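Local coordinates for YflH protein (Bacillus subtilis, PDB 3D0W) that is of unknown function but belongs to the DUF3243 family and folds as a small all-helical protein, at residues K33-K45 against S56-E68. Numbering follows the deposited sequence.
Sequences KGYLKKQVNRGKK and SAAILGDYLAKHE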
loop_
_atom_site.group_PDB
_atom_site.type_symbol
_atom_site.label_atom_id
_atom_site.label_comp_id
_atom_site.label_asym_id
_atom_site.label_seq_id
_atom_site.Cartn_x
_atom_site.Cartn_y
_atom_site.Cartn_z
ATOM N N LYS A 33 9.161 6.747 -4.287
ATOM C CA LYS A 33 9.351 5.878 -5.440
ATOM C C LYS A 33 10.836 5.834 -5.822
ATOM O O LYS A 33 11.379 4.768 -6.125
ATOM C CB LYS A 33 8.502 6.404 -6.599
ATOM C CG LYS A 33 8.506 5.565 -7.851
ATOM C CD LYS A 33 7.610 6.207 -8.899
ATOM C CE LYS A 33 7.847 5.615 -10.277
ATOM N NZ LYS A 33 6.918 6.201 -11.282
ATOM N N GLY A 34 11.496 6.990 -5.789
ATOM C CA GLY A 34 12.910 7.041 -6.126
ATOM C C GLY A 34 13.786 6.273 -5.149
ATOM O O GLY A 34 14.821 5.721 -5.527
ATOM N N TYR A 35 13.376 6.247 -3.884
ATOM C CA TYR A 35 14.115 5.530 -2.851
ATOM C C TYR A 35 14.010 4.020 -3.099
ATOM O O TYR A 35 14.979 3.283 -2.916
ATOM C CB TYR A 35 13.555 5.895 -1.468
ATOM C CG TYR A 35 14.179 5.144 -0.314
ATOM C CD1 TYR A 35 15.548 5.231 -0.056
ATOM C CD2 TYR A 35 13.402 4.336 0.519
ATOM C CE1 TYR A 35 16.127 4.533 1.000
ATOM C CE2 TYR A 35 13.968 3.633 1.575
ATOM C CZ TYR A 35 15.335 3.734 1.811
ATOM O OH TYR A 35 15.910 3.031 2.850
ATOM N N LEU A 36 12.835 3.562 -3.520
ATOM C CA LEU A 36 12.644 2.142 -3.801
ATOM C C LEU A 36 13.472 1.777 -5.023
ATOM O O LEU A 36 14.142 0.746 -5.055
ATOM C CB LEU A 36 11.164 1.832 -4.064
ATOM C CG LEU A 36 10.196 2.054 -2.890
ATOM C CD1 LEU A 36 8.803 1.559 -3.262
ATOM C CD2 LEU A 36 10.696 1.328 -1.669
ATOM N N LYS A 37 13.416 2.633 -6.034
ATOM C CA LYS A 37 14.180 2.404 -7.246
ATOM C C LYS A 37 15.670 2.331 -6.882
ATOM O O LYS A 37 16.424 1.581 -7.500
ATOM C CB LYS A 37 13.908 3.526 -8.254
ATOM C CG LYS A 37 14.384 3.218 -9.665
ATOM C CD LYS A 37 13.821 4.204 -10.681
ATOM C CE LYS A 37 12.302 4.103 -10.775
ATOM N NZ LYS A 37 11.742 5.004 -11.820
ATOM N N LYS A 38 16.087 3.092 -5.866
ATOM C CA LYS A 38 17.484 3.082 -5.415
ATOM C C LYS A 38 17.821 1.723 -4.824
ATOM O O LYS A 38 18.893 1.166 -5.088
ATOM C CB LYS A 38 17.744 4.152 -4.343
ATOM C CG LYS A 38 17.742 5.587 -4.849
ATOM C CD LYS A 38 18.946 6.386 -4.325
ATOM C CE LYS A 38 18.875 6.671 -2.825
ATOM N NZ LYS A 38 19.027 5.457 -1.969
ATOM N N GLN A 39 16.901 1.206 -4.011
ATOM C CA GLN A 39 17.063 -0.097 -3.371
ATOM C C GLN A 39 17.273 -1.167 -4.433
ATOM O O GLN A 39 18.172 -1.999 -4.320
ATOM C CB GLN A 39 15.811 -0.485 -2.574
ATOM C CG GLN A 39 15.280 0.540 -1.588
ATOM C CD GLN A 39 16.213 0.775 -0.428
ATOM O OE1 GLN A 39 17.105 1.616 -0.495
ATOM N NE2 GLN A 39 16.020 0.021 0.646
ATOM N N VAL A 40 16.410 -1.148 -5.447
ATOM C CA VAL A 40 16.453 -2.123 -6.534
ATOM C C VAL A 40 17.754 -2.076 -7.330
ATOM O O VAL A 40 18.427 -3.091 -7.477
ATOM C CB VAL A 40 15.263 -1.927 -7.506
ATOM C CG1 VAL A 40 15.398 -2.867 -8.697
ATOM C CG2 VAL A 40 13.948 -2.194 -6.773
ATOM N N ASN A 41 18.099 -0.897 -7.834
ATOM C CA ASN A 41 19.317 -0.730 -8.622
ATOM C C ASN A 41 20.542 -1.234 -7.882
ATOM O O ASN A 41 21.318 -2.007 -8.428
ATOM C CB ASN A 41 19.504 0.735 -9.007
ATOM C CG ASN A 41 18.568 1.162 -10.115
ATOM O OD1 ASN A 41 18.445 2.348 -10.414
ATOM N ND2 ASN A 41 17.910 0.195 -10.740
ATOM N N ARG A 42 20.712 -0.802 -6.638
ATOM C CA ARG A 42 21.852 -1.252 -5.850
ATOM C C ARG A 42 21.792 -2.765 -5.664
ATOM O O ARG A 42 22.805 -3.455 -5.776
ATOM C CB ARG A 42 21.863 -0.565 -4.484
ATOM C CG ARG A 42 22.132 0.933 -4.549
ATOM C CD ARG A 42 23.455 1.227 -5.251
ATOM N NE ARG A 42 24.571 0.463 -4.685
ATOM C CZ ARG A 42 24.984 0.555 -3.423
ATOM N NH1 ARG A 42 24.376 1.380 -2.580
ATOM N NH2 ARG A 42 26.004 -0.183 -3.002
ATOM N N GLY A 43 20.599 -3.275 -5.380
ATOM C CA GLY A 43 20.442 -4.703 -5.185
ATOM C C GLY A 43 20.837 -5.472 -6.431
ATOM O O GLY A 43 21.567 -6.459 -6.362
ATOM N N LYS A 44 20.359 -5.018 -7.582
ATOM C CA LYS A 44 20.679 -5.687 -8.828
ATOM C C LYS A 44 22.170 -5.579 -9.126
ATOM O O LYS A 44 22.773 -6.527 -9.643
ATOM C CB LYS A 44 19.856 -5.095 -9.970
ATOM C CG LYS A 44 18.391 -5.528 -9.952
ATOM C CD LYS A 44 17.644 -4.997 -11.163
ATOM C CE LYS A 44 16.258 -5.608 -11.271
ATOM N NZ LYS A 44 16.337 -7.088 -11.369
ATOM N N LYS A 45 22.757 -4.429 -8.787
ATOM C CA LYS A 45 24.186 -4.185 -9.001
ATOM C C LYS A 45 25.044 -5.170 -8.218
ATOM O O LYS A 45 26.026 -5.695 -8.735
ATOM C CB LYS A 45 24.575 -2.766 -8.574
ATOM C CG LYS A 45 23.958 -1.637 -9.388
ATOM C CD LYS A 45 24.288 -1.740 -10.874
ATOM C CE LYS A 45 23.170 -2.426 -11.649
ATOM N NZ LYS A 45 21.869 -1.701 -11.484
ATOM N N SER A 56 13.627 -7.948 -8.662
ATOM C CA SER A 56 13.243 -6.729 -7.966
ATOM C C SER A 56 12.337 -7.027 -6.773
ATOM O O SER A 56 12.466 -6.401 -5.719
ATOM C CB SER A 56 12.519 -5.787 -8.926
ATOM O OG SER A 56 13.335 -5.491 -10.048
ATOM N N ALA A 57 11.425 -7.985 -6.939
ATOM C CA ALA A 57 10.499 -8.335 -5.867
ATOM C C ALA A 57 11.237 -8.911 -4.662
ATOM O O ALA A 57 10.841 -8.684 -3.522
ATOM C CB ALA A 57 9.444 -9.324 -6.368
ATOM N N ALA A 58 12.315 -9.646 -4.916
ATOM C CA ALA A 58 13.098 -10.229 -3.830
ATOM C C ALA A 58 13.787 -9.107 -3.059
ATOM O O ALA A 58 13.810 -9.103 -1.829
ATOM C CB ALA A 58 14.136 -11.204 -4.386
ATOM N N ILE A 59 14.333 -8.142 -3.794
ATOM C CA ILE A 59 15.015 -7.014 -3.176
ATOM C C ILE A 59 14.055 -6.152 -2.354
ATOM O O ILE A 59 14.367 -5.777 -1.222
ATOM C CB ILE A 59 15.715 -6.152 -4.241
ATOM C CG1 ILE A 59 16.817 -6.976 -4.922
ATOM C CG2 ILE A 59 16.305 -4.906 -3.599
ATOM C CD1 ILE A 59 17.335 -6.364 -6.229
ATOM N N LEU A 60 12.887 -5.840 -2.908
ATOM C CA LEU A 60 11.918 -5.031 -2.175
ATOM C C LEU A 60 11.392 -5.799 -0.958
ATOM O O LEU A 60 11.096 -5.203 0.076
ATOM C CB LEU A 60 10.763 -4.604 -3.099
ATOM C CG LEU A 60 11.164 -3.606 -4.199
ATOM C CD1 LEU A 60 9.956 -3.184 -5.023
ATOM C CD2 LEU A 60 11.794 -2.375 -3.549
ATOM N N GLY A 61 11.287 -7.121 -1.086
ATOM C CA GLY A 61 10.823 -7.942 0.025
ATOM C C GLY A 61 11.821 -7.878 1.170
ATOM O O GLY A 61 11.439 -7.698 2.335
ATOM N N ASP A 62 13.104 -8.027 0.841
ATOM C CA ASP A 62 14.155 -7.944 1.848
ATOM C C ASP A 62 14.115 -6.562 2.500
ATOM O O ASP A 62 14.321 -6.426 3.706
ATOM C CB ASP A 62 15.538 -8.183 1.227
ATOM C CG ASP A 62 15.751 -9.629 0.804
ATOM O OD1 ASP A 62 15.008 -10.514 1.280
ATOM O OD2 ASP A 62 16.675 -9.883 0.001
ATOM N N TYR A 63 13.846 -5.538 1.696
ATOM C CA TYR A 63 13.761 -4.165 2.196
ATOM C C TYR A 63 12.666 -4.048 3.262
ATOM O O TYR A 63 12.904 -3.550 4.370
ATOM C CB TYR A 63 13.473 -3.208 1.033
ATOM C CG TYR A 63 12.810 -1.904 1.433
ATOM C CD1 TYR A 63 13.454 -0.985 2.269
ATOM C CD2 TYR A 63 11.532 -1.593 0.981
ATOM C CE1 TYR A 63 12.834 0.210 2.643
ATOM C CE2 TYR A 63 10.905 -0.408 1.344
ATOM C CZ TYR A 63 11.558 0.488 2.174
ATOM O OH TYR A 63 10.922 1.655 2.526
ATOM N N LEU A 64 11.464 -4.511 2.928
ATOM C CA LEU A 64 10.366 -4.453 3.877
ATOM C C LEU A 64 10.654 -5.336 5.090
ATOM O O LEU A 64 10.232 -5.024 6.201
ATOM C CB LEU A 64 9.054 -4.855 3.182
ATOM C CG LEU A 64 8.603 -3.831 2.121
ATOM C CD1 LEU A 64 7.418 -4.358 1.323
ATOM C CD2 LEU A 64 8.241 -2.516 2.811
ATOM N N ALA A 65 11.396 -6.422 4.887
ATOM C CA ALA A 65 11.723 -7.329 5.986
ATOM C C ALA A 65 12.637 -6.675 7.027
ATOM O O ALA A 65 12.762 -7.168 8.143
ATOM C CB ALA A 65 12.368 -8.605 5.445
ATOM N N LYS A 66 13.267 -5.562 6.658
ATOM C CA LYS A 66 14.162 -4.847 7.567
ATOM C C LYS A 66 13.397 -4.108 8.658
ATOM O O LYS A 66 13.946 -3.816 9.725
ATOM C CB LYS A 66 15.010 -3.839 6.795
ATOM C CG LYS A 66 16.065 -4.459 5.905
ATOM C CD LYS A 66 16.801 -3.378 5.115
ATOM C CE LYS A 66 18.000 -3.948 4.379
ATOM N NZ LYS A 66 17.627 -5.123 3.545
ATOM N N HIS A 67 12.130 -3.809 8.385
ATOM C CA HIS A 67 11.293 -3.088 9.330
ATOM C C HIS A 67 11.909 -1.733 9.685
ATOM O O HIS A 67 11.979 -1.355 10.849
ATOM C CB HIS A 67 11.076 -3.923 10.598
ATOM C CG HIS A 67 10.334 -5.201 10.355
ATOM N ND1 HIS A 67 9.044 -5.231 9.868
ATOM C CD2 HIS A 67 10.706 -6.494 10.505
ATOM C CE1 HIS A 67 8.655 -6.486 9.729
ATOM N NE2 HIS A 67 9.646 -7.273 10.107
ATOM N N GLU A 68 12.359 -1.007 8.669
ATOM C CA GLU A 68 12.941 0.315 8.872
ATOM C C GLU A 68 11.866 1.282 9.355
ATOM O O GLU A 68 10.692 1.173 8.970
ATOM C CB GLU A 68 13.549 0.831 7.566
ATOM C CG GLU A 68 14.673 -0.040 7.027
ATOM C CD GLU A 68 15.334 0.545 5.793
ATOM O OE1 GLU A 68 16.275 -0.088 5.267
ATOM O OE2 GLU A 68 14.916 1.634 5.346
HETATM O O HOH W 1 13.384 -8.297 -11.830
#
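Ile59, Tyr63 and Gln39 bury the most surface where helix 56-65 meets residues 33-45 of helix 23-48, an oblique helix-helix crossing in an all-helical fold, the segment axes 9.1 Å apart at closest and their directions 116° apart. Ile59 lies mostly against backbone: with CG1 anti to its carbonyl carbon (chi1 -64°), CD1 reaches Gly43 C at 3.6 Å, while CG2 rests on Gln39 O at 3.5 Å. The missing side chain of Gly43 permits this, since a CB there would clash with Ile59 CD1. Three residues of 33-45 meet one side of the Tyr63 ring obliquely. Leu36 CD2 meets Tyr63 CE2 at 3.5 Å, Gln39 NE2 lies 3.2 Å from Tyr63 CD1 with amide and ring planes 77° apart, and the Tyr35 ring has its centroid 5.8 Å from that of Tyr63. An alanine in place of Tyr63 would probably leave a gap beside these three and the Gln39 amide freer to turn. Tyr35 OH, at the edge of its ring, donates to the syn lone pair of Glu68 OE2 (3.0 Å), tying the chain after helix 56-65 back to helix 23-48. Helix 87-101 touches both helices, Leu97 on Leu36 and Val98 on Leu60 and Ser56, whereas helix 73-84 brings Glu75 onto both tyrosines.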